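Local atomic coordinates of serine protease pet (Escherichia coli, PDB entry 4OM9), a protein that acts as a secreted serine protease toxin of enteroaggregative Escherichia coli, exported as an autotransporter passenger domain and probably cleaving the host cytoskeletal protein alpha-fodrin. Residues G21-Q24 and H29-I32; A44-D49 and Y213-K218; T60-A65 and W222-T227; N129-Y134 and T179-N184; V136-G139 and K143-I146. All coordinates share one frame; numbering follows the deposited sequence.

Overall arrangement
All five contacts lie in the N-terminal protease domain, which sits at the N-terminal end of the long beta-helix. Contact 1 comes first in the chain and sits about 14 Å, centre to centre, from contact 2, which it touches through Val47. Contacts 2 and 3 alternate along the sequence and use the adjoining strands 211-216 and 221-232. Contact 4 falls between the segments of both, and contact 5 between those of contact 4, their centres about 12 Å apart. Contacts 2 to 5 all reach one curled antiparallel sheet, and contact 3 also brings in strand 60-63 of a second sheet. Together they tie the N-terminal loops, the helix 127-134 and the two sheets into one protease unit.

Contact 1. Residues G21-Q24 and H29-I32; sequences GVFQ and HVKI
Val30 points its side chain at the loop around Val22 and Phe23 and meets both through a single methyl, CG1. That methyl lies 3.6 Å from CE1 of Phe23, approaching the ring obliquely, while CG2 of Val22 sits 3.7 Å from the same Val30 CG1. Val22 CG2 also rests over the centre of the Phe23 ring, 3.7 Å above the plane, so the two methyls and the aromatic group form one small cluster. A chi1 of -178° swings Val30 CG1 forward to the loop and leaves CG2 4.0 Å from the carbonyl O of Val22. Within the same loop, Gln24 folds back and gives NE2 to Gly21 O at 3.1 Å in a nearly straight bond, with the donor above the carbonyl plane. Phe42 meets the Phe23 ring edge-to-face, and Asp15 and Leu16 of the helix 10-17 touch it as well. No hydrogen bond links the two segments, so what joins the loop after this helix to the start of strand 31-32 is apolar contact, probably driven by burial of Phe23 and Val30, with the more exposed Val22 at its margin.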
# COMPACT_ATOMS: atom_id res chain seq x y z
N GLY A 21 3.55 -9.74 -10.75
CA GLY A 21 4.60 -8.75 -10.90
C GLY A 21 4.16 -7.49 -11.63
O GLY A 21 3.25 -6.81 -11.17
N VAL A 22 4.80 -7.19 -12.77
CA VAL A 22 4.42 -6.01 -13.54
C VAL A 22 3.25 -6.25 -14.47
O VAL A 22 2.78 -5.32 -15.13
CB VAL A 22 5.58 -5.45 -14.40
CG1 VAL A 22 6.75 -4.94 -13.51
CG2 VAL A 22 6.02 -6.47 -15.46
N PHE A 23 2.78 -7.49 -14.53
CA PHE A 23 1.79 -7.88 -15.53
C PHE A 23 0.39 -8.00 -14.93
O PHE A 23 -0.36 -8.93 -15.27
CB PHE A 23 2.18 -9.19 -16.19
CG PHE A 23 3.47 -9.14 -16.96
CD1 PHE A 23 3.54 -8.46 -18.16
CD2 PHE A 23 4.60 -9.79 -16.49
CE1 PHE A 23 4.71 -8.43 -18.89
CE2 PHE A 23 5.76 -9.77 -17.21
CZ PHE A 23 5.82 -9.08 -18.41
N GLN A 24 0.06 -7.08 -14.03
CA GLN A 24 -1.29 -6.95 -13.52
C GLN A 24 -2.24 -6.69 -14.68
O GLN A 24 -1.87 -6.02 -15.65
CB GLN A 24 -1.38 -5.82 -12.51
CG GLN A 24 -0.39 -5.98 -11.39
CD GLN A 24 -0.59 -7.29 -10.67
OE1 GLN A 24 -1.70 -7.62 -10.29
NE2 GLN A 24 0.49 -8.05 -10.49
N HIS A 29 1.88 -0.02 -21.19
CA HIS A 29 3.26 0.46 -21.30
C HIS A 29 4.24 -0.36 -20.48
O HIS A 29 5.09 0.20 -19.80
CB HIS A 29 3.36 1.93 -20.89
CG HIS A 29 2.79 2.88 -21.90
ND1 HIS A 29 2.21 2.45 -23.07
CD2 HIS A 29 2.73 4.23 -21.91
CE1 HIS A 29 1.81 3.50 -23.77
NE2 HIS A 29 2.11 4.59 -23.09
N VAL A 30 4.09 -1.67 -20.54
CA VAL A 30 4.92 -2.56 -19.74
C VAL A 30 6.23 -2.85 -20.46
O VAL A 30 6.24 -3.18 -21.65
CB VAL A 30 4.18 -3.90 -19.45
CG1 VAL A 30 5.02 -4.82 -18.58
CG2 VAL A 30 2.83 -3.64 -18.79
N LYS A 31 7.34 -2.71 -19.75
CA LYS A 31 8.61 -3.15 -20.28
C LYS A 31 9.36 -3.96 -19.23
O LYS A 31 9.12 -3.81 -18.03
CB LYS A 31 9.46 -1.96 -20.76
CG LYS A 31 10.06 -1.10 -19.67
CD LYS A 31 11.14 -0.17 -20.24
CE LYS A 31 10.75 1.30 -20.14
NZ LYS A 31 9.51 1.62 -20.92
N ILE A 32 10.23 -4.86 -19.69
CA ILE A 32 11.04 -5.68 -18.81
C ILE A 32 12.51 -5.55 -19.19
O ILE A 32 12.85 -5.45 -20.37
CB ILE A 32 10.60 -7.18 -18.84
CG1 ILE A 32 11.63 -8.09 -18.16
CG2 ILE A 32 10.35 -7.66 -20.26
CD1 ILE A 32 11.95 -7.79 -16.66

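Contact 2. Residues A44-D49 and Y213-K218; sequences ALPVPD and YVFDNK
Leu45 and Phe215 mark the closest approach of the two backbones, with 8.1 Å between their CA atoms, too wide for strand pairing, so the irregular segment 44-49 meets strand 211-216 through side chains. Both residues send their side chains to the opposite segment, where they lie alongside each other, pointing opposite ways. The Phe215 ring swings away from the backbone N (chi1 179°) and out to the loop. CD2 of Leu45 comes within 3.6 Å of Phe215 CD2, whereas Leu45 CD1 lies back at the root of the side chain, 4.2 Å from Phe215 CB. At the far end of the ring Pro46 is set crosswise, its CD 3.8 Å from Phe215 CZ. Both approaches to the ring are oblique. The strand belongs to the curled antiparallel sheet that, as in chymotrypsin-like proteases, probably makes up the second beta barrel, and the loop lies against it. Trp222 on the adjoining strand helps hold the loop there: its indole meets the Phe215 ring, and its NE1 is hydrogen-bonded to Pro46 O. Farther along, one water spans the segments, donating to Asp49 O at 2.7 Å and lying 2.8 Å from Tyr213 OH. Where the strand ends, an Asx turn follows, in which Asp216 OD1 accepts from Lys218 N at 2.9 Å; the same oxygen forms a salt bridge with NH1 of Arg133.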
# COMPACT_ATOMS: atom_id res chain seq x y z
N ALA A 44 1.83 -1.62 -27.04
CA ALA A 44 1.00 -0.62 -26.39
C ALA A 44 -0.43 -1.11 -26.27
O ALA A 44 -1.32 -0.67 -27.00
CB ALA A 44 1.04 0.70 -27.16
N LEU A 45 -0.63 -2.04 -25.34
CA LEU A 45 -1.96 -2.57 -25.03
C LEU A 45 -2.03 -2.84 -23.54
O LEU A 45 -0.99 -2.97 -22.90
CB LEU A 45 -2.23 -3.86 -25.80
CG LEU A 45 -2.19 -3.88 -27.33
CD1 LEU A 45 -2.36 -5.30 -27.82
CD2 LEU A 45 -3.27 -2.99 -27.94
N PRO A 46 -3.24 -2.93 -22.97
CA PRO A 46 -3.31 -3.41 -21.58
C PRO A 46 -2.95 -4.88 -21.52
O PRO A 46 -3.22 -5.60 -22.47
CB PRO A 46 -4.78 -3.19 -21.19
CG PRO A 46 -5.33 -2.26 -22.23
CD PRO A 46 -4.57 -2.55 -23.48
N VAL A 47 -2.34 -5.32 -20.43
CA VAL A 47 -2.11 -6.74 -20.22
C VAL A 47 -3.45 -7.45 -20.10
O VAL A 47 -4.35 -6.98 -19.41
CB VAL A 47 -1.27 -7.01 -18.95
CG1 VAL A 47 -1.10 -8.50 -18.70
CG2 VAL A 47 0.09 -6.34 -19.07
N PRO A 48 -3.60 -8.59 -20.79
CA PRO A 48 -4.84 -9.36 -20.66
C PRO A 48 -5.08 -9.84 -19.24
O PRO A 48 -4.14 -9.90 -18.44
CB PRO A 48 -4.62 -10.56 -21.59
CG PRO A 48 -3.53 -10.11 -22.55
CD PRO A 48 -2.65 -9.18 -21.75
N ASP A 49 -6.33 -10.17 -18.93
CA ASP A 49 -6.63 -10.93 -17.73
C ASP A 49 -6.67 -12.39 -18.15
O ASP A 49 -7.56 -12.82 -18.88
CB ASP A 49 -7.96 -10.48 -17.10
CG ASP A 49 -8.28 -11.22 -15.79
OD1 ASP A 49 -7.96 -12.42 -15.66
OD2 ASP A 49 -8.87 -10.59 -14.89
N TYR A 213 -5.58 -15.00 -27.52
CA TYR A 213 -6.29 -13.75 -27.28
C TYR A 213 -5.90 -12.66 -28.24
O TYR A 213 -4.77 -12.58 -28.72
CB TYR A 213 -6.06 -13.25 -25.84
CG TYR A 213 -6.62 -14.15 -24.77
CD1 TYR A 213 -5.90 -15.26 -24.33
CD2 TYR A 213 -7.85 -13.88 -24.17
CE1 TYR A 213 -6.40 -16.09 -23.34
CE2 TYR A 213 -8.36 -14.71 -23.17
CZ TYR A 213 -7.63 -15.81 -22.77
OH TYR A 213 -8.09 -16.66 -21.80
N VAL A 214 -6.83 -11.76 -28.48
CA VAL A 214 -6.61 -10.74 -29.46
C VAL A 214 -7.44 -9.53 -29.01
O VAL A 214 -8.41 -9.70 -28.30
CB VAL A 214 -6.97 -11.32 -30.86
CG1 VAL A 214 -8.02 -10.53 -31.56
CG2 VAL A 214 -5.71 -11.52 -31.68
N PHE A 215 -7.01 -8.32 -29.34
CA PHE A 215 -7.54 -7.15 -28.65
C PHE A 215 -8.34 -6.23 -29.56
O PHE A 215 -7.82 -5.68 -30.54
CB PHE A 215 -6.40 -6.38 -27.99
CG PHE A 215 -6.82 -5.13 -27.26
CD1 PHE A 215 -7.29 -5.18 -25.96
CD2 PHE A 215 -6.71 -3.88 -27.88
CE1 PHE A 215 -7.66 -4.03 -25.28
CE2 PHE A 215 -7.08 -2.73 -27.21
CZ PHE A 215 -7.56 -2.80 -25.89
N ASP A 216 -9.61 -6.06 -29.21
CA ASP A 216 -10.57 -5.24 -29.96
C ASP A 216 -10.29 -3.76 -29.76
O ASP A 216 -10.36 -3.25 -28.64
CB ASP A 216 -11.98 -5.61 -29.49
CG ASP A 216 -13.09 -4.94 -30.30
OD1 ASP A 216 -12.95 -3.76 -30.72
OD2 ASP A 216 -14.15 -5.60 -30.48
N ASN A 217 -9.96 -3.08 -30.87
CA ASN A 217 -9.64 -1.63 -30.94
C ASN A 217 -10.70 -0.67 -30.46
O ASN A 217 -10.39 0.39 -29.93
CB ASN A 217 -9.32 -1.23 -32.39
CG ASN A 217 -7.87 -1.28 -32.70
OD1 ASN A 217 -7.03 -0.99 -31.84
ND2 ASN A 217 -7.54 -1.65 -33.93
N LYS A 218 -11.95 -1.01 -30.75
CA LYS A 218 -13.05 -0.08 -30.59
C LYS A 218 -13.76 -0.31 -29.27
O LYS A 218 -14.35 0.61 -28.70
CB LYS A 218 -14.04 -0.22 -31.74
CG LYS A 218 -13.41 -0.11 -33.12
CD LYS A 218 -12.72 1.23 -33.32
CE LYS A 218 -12.37 1.45 -34.78
NZ LYS A 218 -11.45 0.41 -35.30
O HOH W 1 -8.59 -15.24 -19.39

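Contact 3. Residues T60-A65 and W222-T227; sequences TSIGGA and WVLLGT
Thr60 and Ile62 meet Leu224 where two antiparallel sheets face each other, consistent with the junction of the two beta barrels in a chymotrypsin-like protease. Strand 60-63 is an outermost strand of the first sheet and strand 221-232 belongs to the second. A chi1 of -173° carries the Leu224 fork across to strand 60-63, where each methyl finds its own neighbour. CD2 comes to 3.5 Å from CD1 of Ile62, closer than ordinary van der Waals contact, and 4.2 Å from CG1 of Ile62; these two side chains are roughly perpendicular. Leu224 CD1 takes the other side of the fork and lies 4.1 Å from Thr60 CG2, the threonine and leucine side chains running side by side but in opposed senses. The chi1 of Ile62, -103°, is off a staggered value, which goes with the close CD1-CD2 approach. The Thr60 methyl, CG2, is the nearer of its two branches to Leu224 CD1, and the same methyl packs near Tyr213 OH. Just after Leu224, Leu225 and Gly226 form a classic beta bulge opposite Val212. Val68, on the strand paired with 60-63, touches both Ile62 and Thr227, and the hydroxyl of Thr227 is hydrogen-bonded to Thr69 O, adding a polar tie between the sheets. The contact is carried by aliphatic groups of buried residues, with no hydrogen bond across the segments, so it should depend on shape and exclusion of water more than on direction.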
# COMPACT_ATOMS: atom_id res chain seq x y z
N THR A 60 -10.18 -22.94 -21.76
CA THR A 60 -10.53 -21.59 -21.36
C THR A 60 -12.01 -21.45 -21.01
O THR A 60 -12.87 -21.74 -21.85
CB THR A 60 -10.22 -20.59 -22.48
OG1 THR A 60 -8.84 -20.69 -22.83
CG2 THR A 60 -10.54 -19.18 -22.04
N SER A 61 -12.30 -20.94 -19.81
CA SER A 61 -13.67 -20.71 -19.39
C SER A 61 -14.32 -19.63 -20.23
O SER A 61 -13.70 -18.63 -20.57
CB SER A 61 -13.76 -20.32 -17.91
OG SER A 61 -15.03 -19.75 -17.63
N ILE A 62 -15.60 -19.83 -20.53
CA ILE A 62 -16.35 -18.93 -21.40
C ILE A 62 -17.53 -18.40 -20.57
O ILE A 62 -18.44 -17.71 -21.06
CB ILE A 62 -16.67 -19.70 -22.73
CG1 ILE A 62 -15.72 -19.21 -23.81
CG2 ILE A 62 -18.12 -19.68 -23.22
CD1 ILE A 62 -14.33 -19.60 -23.50
N GLY A 63 -17.45 -18.65 -19.27
CA GLY A 63 -18.45 -18.20 -18.32
C GLY A 63 -19.48 -19.27 -18.04
O GLY A 63 -19.87 -20.02 -18.93
N GLY A 64 -19.91 -19.33 -16.78
CA GLY A 64 -20.97 -20.22 -16.35
C GLY A 64 -20.47 -21.65 -16.39
O GLY A 64 -19.39 -21.96 -15.91
N ALA A 65 -21.26 -22.53 -17.00
CA ALA A 65 -20.86 -23.93 -17.07
C ALA A 65 -20.08 -24.25 -18.34
O ALA A 65 -19.87 -25.42 -18.62
CB ALA A 65 -22.09 -24.84 -16.95
N TRP A 222 -9.85 -7.43 -24.45
CA TRP A 222 -9.30 -8.68 -24.95
C TRP A 222 -10.39 -9.71 -25.25
O TRP A 222 -11.34 -9.90 -24.48
CB TRP A 222 -8.29 -9.25 -23.96
CG TRP A 222 -7.04 -8.46 -23.93
CD1 TRP A 222 -6.73 -7.46 -23.06
CD2 TRP A 222 -5.94 -8.57 -24.83
NE1 TRP A 222 -5.49 -6.95 -23.35
CE2 TRP A 222 -4.98 -7.61 -24.43
CE3 TRP A 222 -5.66 -9.39 -25.93
CZ2 TRP A 222 -3.76 -7.44 -25.10
CZ3 TRP A 222 -4.46 -9.23 -26.59
CH2 TRP A 222 -3.52 -8.26 -26.17
N VAL A 223 -10.22 -10.37 -26.38
CA VAL A 223 -11.25 -11.21 -26.93
C VAL A 223 -10.62 -12.55 -27.17
O VAL A 223 -9.46 -12.63 -27.53
CB VAL A 223 -11.79 -10.56 -28.24
CG1 VAL A 223 -12.21 -11.59 -29.28
CG2 VAL A 223 -12.89 -9.57 -27.91
N LEU A 224 -11.37 -13.63 -26.93
CA LEU A 224 -10.86 -14.95 -27.23
C LEU A 224 -10.87 -15.21 -28.74
O LEU A 224 -11.95 -15.40 -29.31
CB LEU A 224 -11.71 -16.00 -26.53
CG LEU A 224 -11.22 -17.45 -26.60
CD1 LEU A 224 -9.96 -17.62 -25.77
CD2 LEU A 224 -12.35 -18.36 -26.10
N LEU A 225 -9.70 -15.22 -29.38
CA LEU A 225 -9.61 -15.46 -30.83
C LEU A 225 -10.02 -16.88 -31.19
O LEU A 225 -10.75 -17.12 -32.16
CB LEU A 225 -8.18 -15.22 -31.35
CG LEU A 225 -7.97 -15.57 -32.84
CD1 LEU A 225 -8.34 -14.39 -33.72
CD2 LEU A 225 -6.52 -15.99 -33.16
N GLY A 226 -9.52 -17.82 -30.39
CA GLY A 226 -9.80 -19.23 -30.61
C GLY A 226 -8.95 -20.06 -29.68
O GLY A 226 -8.53 -19.59 -28.64
N THR A 227 -8.67 -21.30 -30.09
CA THR A 227 -7.97 -22.27 -29.26
C THR A 227 -6.88 -22.95 -30.06
O THR A 227 -7.03 -23.19 -31.28
CB THR A 227 -8.94 -23.34 -28.68
OG1 THR A 227 -9.71 -23.93 -29.74
CG2 THR A 227 -9.89 -22.69 -27.73

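Contact 4. Residues N129-Y134 and T179-N184; sequences NIIDRY and TNLRAN
Ile130 faces Leu181 from the helix 127-134, and its side chain divides at CB into two branches with different duties. CG2, anti to the backbone N, goes to Leu181 and lies 4.1 Å from its CD1, the two side chains overlapping flank to flank as they come from opposite directions. The other branch runs through CG1, anti to the carbonyl carbon (chi1 -59°), and extends to CD1, which stops 4.2 Å from NH1 of Arg182. That approach to the guanidinium is oblique, an aliphatic tip beside a charged group whose two terminal nitrogens have partners outside these segments: NH2 is hydrogen-bonded to Tyr123 O, NH1 to Asn127 OD1, and the Tyr123 ring adds a cation-pi contact. Leu181 CD1 is shared with the next helix residue, reaching CG1 of Ile131 at 4.3 Å. The chain bends sharply at Leu181 and Arg182, and an Asx turn helps shape the corner, with Asn180 OD1 accepting from Arg182 N at 3.0 Å, the donor well above the carbonyl plane. Helix 127-134 thus rests on the corner of strand 172-185; Phe121 also touches Ile130, strand 188-195 runs alongside the corner, and Tyr134 at the helix end packs on strand 211-216.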
# COMPACT_ATOMS: atom_id res chain seq x y z
N ASN A 129 -11.69 -5.90 -42.20
CA ASN A 129 -12.48 -5.56 -41.03
C ASN A 129 -11.83 -6.09 -39.75
O ASN A 129 -11.78 -5.40 -38.73
CB ASN A 129 -13.91 -6.11 -41.14
CG ASN A 129 -14.86 -5.13 -41.81
OD1 ASN A 129 -14.46 -4.09 -42.33
ND2 ASN A 129 -16.15 -5.46 -41.79
N ILE A 130 -11.33 -7.31 -39.82
CA ILE A 130 -10.65 -7.93 -38.70
C ILE A 130 -9.34 -7.20 -38.37
O ILE A 130 -8.99 -7.00 -37.20
CB ILE A 130 -10.41 -9.42 -39.00
CG1 ILE A 130 -11.76 -10.12 -39.25
CG2 ILE A 130 -9.68 -10.10 -37.87
CD1 ILE A 130 -11.65 -11.61 -39.44
N ILE A 131 -8.62 -6.80 -39.41
CA ILE A 131 -7.38 -6.07 -39.25
C ILE A 131 -7.62 -4.73 -38.56
O ILE A 131 -6.93 -4.39 -37.60
CB ILE A 131 -6.68 -5.84 -40.61
CG1 ILE A 131 -6.17 -7.17 -41.16
CG2 ILE A 131 -5.53 -4.81 -40.46
CD1 ILE A 131 -5.91 -7.17 -42.64
N ASP A 132 -8.63 -4.00 -39.02
CA ASP A 132 -8.97 -2.71 -38.43
C ASP A 132 -9.51 -2.84 -36.99
O ASP A 132 -9.24 -1.96 -36.16
CB ASP A 132 -9.97 -1.98 -39.33
CG ASP A 132 -9.34 -1.51 -40.65
OD1 ASP A 132 -8.14 -1.13 -40.65
OD2 ASP A 132 -10.02 -1.51 -41.70
N ARG A 133 -10.22 -3.92 -36.67
CA ARG A 133 -10.77 -4.11 -35.33
C ARG A 133 -9.72 -4.59 -34.32
O ARG A 133 -9.77 -4.22 -33.15
CB ARG A 133 -11.95 -5.10 -35.35
CG ARG A 133 -12.50 -5.40 -33.95
CD ARG A 133 -13.85 -6.10 -33.97
NE ARG A 133 -14.87 -5.34 -34.67
CZ ARG A 133 -15.51 -4.29 -34.16
NH1 ARG A 133 -15.22 -3.88 -32.93
NH2 ARG A 133 -16.44 -3.66 -34.87
N TYR A 134 -8.78 -5.41 -34.77
CA TYR A 134 -7.84 -6.01 -33.84
C TYR A 134 -6.37 -5.70 -34.13
O TYR A 134 -5.47 -6.23 -33.47
CB TYR A 134 -8.02 -7.53 -33.83
CG TYR A 134 -9.42 -7.98 -33.47
CD1 TYR A 134 -9.85 -8.02 -32.14
CD2 TYR A 134 -10.30 -8.36 -34.45
CE1 TYR A 134 -11.12 -8.45 -31.83
CE2 TYR A 134 -11.55 -8.77 -34.15
CZ TYR A 134 -11.96 -8.82 -32.85
OH TYR A 134 -13.24 -9.24 -32.59
N THR A 179 0.46 -14.23 -38.84
CA THR A 179 1.10 -14.33 -40.16
C THR A 179 0.14 -14.80 -41.26
O THR A 179 0.40 -14.57 -42.43
CB THR A 179 2.31 -15.29 -40.11
OG1 THR A 179 1.92 -16.54 -39.53
CG2 THR A 179 3.44 -14.70 -39.26
N ASN A 180 -0.96 -15.44 -40.88
CA ASN A 180 -2.02 -15.76 -41.83
C ASN A 180 -3.37 -15.92 -41.13
O ASN A 180 -3.62 -16.91 -40.45
CB ASN A 180 -1.70 -17.04 -42.61
CG ASN A 180 -2.46 -17.14 -43.93
OD1 ASN A 180 -3.47 -16.45 -44.13
ND2 ASN A 180 -1.98 -17.99 -44.84
N LEU A 181 -4.24 -14.94 -41.35
CA LEU A 181 -5.61 -15.00 -40.86
C LEU A 181 -6.38 -16.20 -41.38
O LEU A 181 -7.24 -16.71 -40.69
CB LEU A 181 -6.36 -13.73 -41.25
CG LEU A 181 -6.23 -12.56 -40.27
CD1 LEU A 181 -6.99 -11.34 -40.77
CD2 LEU A 181 -6.70 -13.00 -38.87
N ARG A 182 -6.08 -16.64 -42.60
CA ARG A 182 -6.81 -17.76 -43.17
C ARG A 182 -5.85 -18.74 -43.83
O ARG A 182 -5.73 -18.78 -45.06
CB ARG A 182 -7.86 -17.29 -44.19
CG ARG A 182 -8.35 -15.84 -43.98
CD ARG A 182 -9.78 -15.61 -44.49
NE ARG A 182 -10.74 -16.05 -43.51
CZ ARG A 182 -11.49 -15.25 -42.75
NH1 ARG A 182 -11.42 -13.94 -42.88
NH2 ARG A 182 -12.33 -15.79 -41.88
N ALA A 183 -5.16 -19.51 -42.99
CA ALA A 183 -4.30 -20.59 -43.46
C ALA A 183 -5.11 -21.82 -43.89
O ALA A 183 -6.03 -22.24 -43.18
CB ALA A 183 -3.31 -20.97 -42.38
N ASN A 184 -4.76 -22.38 -45.05
CA ASN A 184 -5.47 -23.53 -45.61
C ASN A 184 -4.97 -24.85 -45.04
O ASN A 184 -4.00 -25.43 -45.54
CB ASN A 184 -5.35 -23.54 -47.14
CG ASN A 184 -5.94 -24.79 -47.77
OD1 ASN A 184 -7.04 -25.24 -47.42
ND2 ASN A 184 -5.20 -25.37 -48.70

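Contact 5. Residues V136-G139 and K143-I146; sequences VDVG and KEII
At Val136 a chi1 of -177° sets CG2 beside the backbone N and over toward Ile146; Ile146 likewise keeps CG1 beside its own N, and the two side chains cross at about a right angle. CB of Val136 lies 3.9 Å from Ile146 CG1, and CG2 of Val136 is 4.0 Å from Ile146 CB. The backbones beneath are joined by a reciprocal pair of bonds: Val136 N gives to Glu144 O at 2.6 Å, a short bond bent to 148°, and Glu144 N gives to Val136 O at 2.9 Å, straighter at 165°. Val136 and Glu144 are therefore the hydrogen-bonded pair, and Asp137 and Lys143 the non-hydrogen-bonded pair, of an antiparallel beta hairpin whose strand 143-151 also pairs with 172-185 and 211-216 in the curled sheet. A CA-H...O contact from Lys143 CA to Val136 O, 3.2 Å, adds to the ladder. On the Asp137 face the Lys143 chain bends back over the partner strand, placing CD 3.9 Å from Asp137 N. Its ammonium does not pair with Asp137, whose OD1 instead accepts from Gly141 N in the connecting turn. On the opposite face Glu144 extends beyond CG, and its OE1 approaches Val138 CG1 to 3.5 Å, a carboxylate oxygen against a methyl. Leu45 touches Val136 from the adjacent loop, while Leu175 and His177 of strand 172-185 touch Ile146.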
# COMPACT_ATOMS: atom_id res chain seq x y z
N VAL A 136 -2.78 -3.67 -34.33
CA VAL A 136 -1.99 -2.90 -33.37
C VAL A 136 -0.94 -2.09 -34.12
O VAL A 136 -0.31 -2.59 -35.05
CB VAL A 136 -1.30 -3.83 -32.35
CG1 VAL A 136 -0.54 -3.02 -31.29
CG2 VAL A 136 -2.32 -4.74 -31.69
N ASP A 137 -0.78 -0.83 -33.74
CA ASP A 137 0.25 0.00 -34.37
C ASP A 137 1.62 -0.41 -33.87
O ASP A 137 1.84 -0.50 -32.67
CB ASP A 137 0.01 1.49 -34.10
CG ASP A 137 1.22 2.35 -34.48
OD1 ASP A 137 1.30 2.79 -35.64
OD2 ASP A 137 2.08 2.58 -33.61
N VAL A 138 2.54 -0.66 -34.79
CA VAL A 138 3.90 -1.02 -34.40
C VAL A 138 4.90 -0.03 -35.00
O VAL A 138 6.11 -0.21 -34.91
CB VAL A 138 4.23 -2.47 -34.81
CG1 VAL A 138 4.44 -2.57 -36.32
CG2 VAL A 138 5.44 -3.00 -34.03
N GLY A 139 4.38 1.03 -35.60
CA GLY A 139 5.23 2.06 -36.17
C GLY A 139 4.65 2.76 -37.39
O GLY A 139 4.32 2.12 -38.39
N LYS A 143 -0.21 -1.46 -39.01
CA LYS A 143 -0.99 -2.37 -38.19
C LYS A 143 -0.57 -3.83 -38.34
O LYS A 143 -0.38 -4.33 -39.45
CB LYS A 143 -2.49 -2.23 -38.53
CG LYS A 143 -3.01 -0.80 -38.44
CD LYS A 143 -2.68 -0.17 -37.08
CE LYS A 143 -3.17 1.27 -36.99
NZ LYS A 143 -4.65 1.38 -37.10
N GLU A 144 -0.41 -4.49 -37.20
CA GLU A 144 -0.25 -5.94 -37.13
C GLU A 144 -1.20 -6.46 -36.04
O GLU A 144 -1.45 -5.77 -35.05
CB GLU A 144 1.20 -6.32 -36.79
CG GLU A 144 2.26 -5.85 -37.79
CD GLU A 144 3.66 -6.32 -37.42
OE1 GLU A 144 4.65 -5.71 -37.88
OE2 GLU A 144 3.78 -7.32 -36.67
N ILE A 145 -1.75 -7.65 -36.23
CA ILE A 145 -2.58 -8.25 -35.18
C ILE A 145 -1.65 -8.99 -34.23
O ILE A 145 -1.04 -10.01 -34.59
CB ILE A 145 -3.67 -9.21 -35.73
CG1 ILE A 145 -4.61 -8.49 -36.69
CG2 ILE A 145 -4.50 -9.76 -34.60
CD1 ILE A 145 -5.58 -9.43 -37.42
N ILE A 146 -1.52 -8.42 -33.03
CA ILE A 146 -0.67 -8.93 -31.98
C ILE A 146 -1.55 -9.54 -30.91
O ILE A 146 -2.66 -9.07 -30.67
CB ILE A 146 0.21 -7.81 -31.34
CG1 ILE A 146 0.99 -7.03 -32.40
CG2 ILE A 146 1.15 -8.38 -30.28
CD1 ILE A 146 1.93 -7.88 -33.23